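PDB 1VM7: ribokinase from Thermotoga maritima, which probably catalyses the magnesium-dependent transfer of phosphate from ATP to O-5 of D-ribose, yielding D-ribose 5-phosphate. Local coordinates for residues Q174-E178 with E179-Y183. Residues are numbered along the deposited sequence; the frame is centred on the assembly and turned at random.
Sequences QGINE and EIFQY
Ile176 reaches Ile180 and Phe181 through one methyl group: its CG2 lies 3.9 Å from Ile180 CG2 and 3.8 Å from Phe181 CZ. That branch stands opposite the backbone N (CG1 beside it, chi1 -60°), and the Ile176 and Phe181 side chains meet at roughly a right angle. Ile180 CG2 also sits 3.9 Å above the Phe181 ring plane, over its centre, so the two isoleucine methyls and the ring form a small apolar cluster. Ahead of the helically coiled residues 179-182, Asn177 supplies two acceptors. Its CG swings away from the backbone N (chi1 171°), bringing OD1 to 3.2 Å from Glu179 N in a weak, bent hydrogen bond, and its backbone O takes a weak but nearly straight bond from Ile180 N at 3.3 Å. One residue on, Glu178 O accepts a weak bond from Phe181 N and a firmer one from a water, which in turn accepts from Gln182 N, so the water links Glu178 O to Gln182 N, four residues on, in place of a direct bond. Gln182 folds back to give NE2 to Glu179 O at 2.8 Å, the donor lying in the carbonyl plane on a lone pair. Outside the turn, Phe181 meets Phe201 edge-to-face and also packs against Phe215, while Asn177 and Ile180 touch Phe152 of helix 152-161. Three i to i+3 backbone bonds, two of them weak, describe irregular helical turns opened by an Asx turn at Asn177, in the connection between parallel strands 165-168 and 186-187 of this PfkB-family kinase.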
# COMPACT_ATOMS: atom_id res chain seq x y z
N GLN A 174 -5.84 23.32 2.43
CA GLN A 174 -6.80 23.46 1.34
C GLN A 174 -8.19 22.88 1.69
O GLN A 174 -8.32 21.98 2.51
CB GLN A 174 -6.23 22.96 0.01
CG GLN A 174 -5.65 21.56 -0.05
CD GLN A 174 -5.06 21.29 -1.46
N GLY A 175 -9.21 23.48 1.08
CA GLY A 175 -10.60 23.07 1.24
C GLY A 175 -11.29 23.65 2.45
O GLY A 175 -12.33 23.14 2.87
N ILE A 176 -10.71 24.68 3.06
CA ILE A 176 -11.27 25.30 4.25
C ILE A 176 -12.15 26.44 3.84
O ILE A 176 -11.78 27.23 3.00
CB ILE A 176 -10.15 25.80 5.19
CG1 ILE A 176 -9.29 24.61 5.61
CG2 ILE A 176 -10.76 26.55 6.40
CD1 ILE A 176 -8.11 24.95 6.43
N ASN A 177 -13.34 26.53 4.42
CA ASN A 177 -14.26 27.65 4.19
C ASN A 177 -14.13 28.66 5.32
O ASN A 177 -13.94 28.29 6.49
CB ASN A 177 -15.73 27.16 4.06
CG ASN A 177 -16.78 28.31 4.02
OD1 ASN A 177 -17.66 28.40 4.88
ND2 ASN A 177 -16.70 29.17 3.01
N GLU A 178 -14.23 29.94 4.95
CA GLU A 178 -14.07 31.07 5.86
C GLU A 178 -14.97 31.02 7.09
O GLU A 178 -14.67 31.63 8.13
CB GLU A 178 -14.42 32.36 5.09
CG GLU A 178 -14.09 33.64 5.82
CD GLU A 178 -14.08 34.83 4.89
OE1 GLU A 178 -15.11 35.05 4.22
OE2 GLU A 178 -13.05 35.53 4.79
N GLU A 179 -16.08 30.31 6.98
CA GLU A 179 -17.10 30.34 8.02
C GLU A 179 -16.57 29.81 9.35
O GLU A 179 -17.06 30.21 10.41
CB GLU A 179 -18.34 29.56 7.58
CG GLU A 179 -19.56 29.71 8.49
CD GLU A 179 -20.67 28.69 8.20
OE1 GLU A 179 -20.69 28.07 7.10
OE2 GLU A 179 -21.54 28.51 9.09
N ILE A 180 -15.58 28.91 9.30
CA ILE A 180 -15.12 28.22 10.49
C ILE A 180 -14.43 29.15 11.48
O ILE A 180 -14.52 28.94 12.70
CB ILE A 180 -14.18 27.00 10.14
CG1 ILE A 180 -14.04 26.07 11.33
CG2 ILE A 180 -12.80 27.47 9.63
CD1 ILE A 180 -13.67 24.71 10.94
N PHE A 181 -13.77 30.18 10.98
CA PHE A 181 -12.81 30.96 11.77
C PHE A 181 -13.42 31.67 12.98
O PHE A 181 -12.82 31.71 14.04
CB PHE A 181 -12.07 31.94 10.85
CG PHE A 181 -11.26 31.27 9.79
CD1 PHE A 181 -10.17 30.47 10.13
CD2 PHE A 181 -11.58 31.39 8.44
CE1 PHE A 181 -9.41 29.83 9.17
CE2 PHE A 181 -10.82 30.75 7.48
CZ PHE A 181 -9.73 29.96 7.85
N GLN A 182 -14.62 32.22 12.79
CA GLN A 182 -15.33 32.95 13.85
C GLN A 182 -15.67 32.06 15.05
O GLN A 182 -15.87 32.56 16.17
CB GLN A 182 -16.62 33.58 13.30
CG GLN A 182 -17.67 32.52 12.97
CD GLN A 182 -18.74 32.99 12.05
OE1 GLN A 182 -19.52 33.87 12.40
NE2 GLN A 182 -18.83 32.39 10.86
N TYR A 183 -15.74 30.75 14.82
CA TYR A 183 -16.03 29.76 15.86
C TYR A 183 -14.79 29.24 16.60
O TYR A 183 -14.93 28.48 17.55
CB TYR A 183 -16.81 28.59 15.27
CG TYR A 183 -18.11 29.03 14.65
CD1 TYR A 183 -19.11 29.60 15.44
CD2 TYR A 183 -18.33 28.91 13.29
CE1 TYR A 183 -20.32 30.03 14.88
CE2 TYR A 183 -19.51 29.34 12.73
CZ TYR A 183 -20.52 29.88 13.53
OH TYR A 183 -21.70 30.32 12.96
O HOH W 1 -15.62 32.97 10.43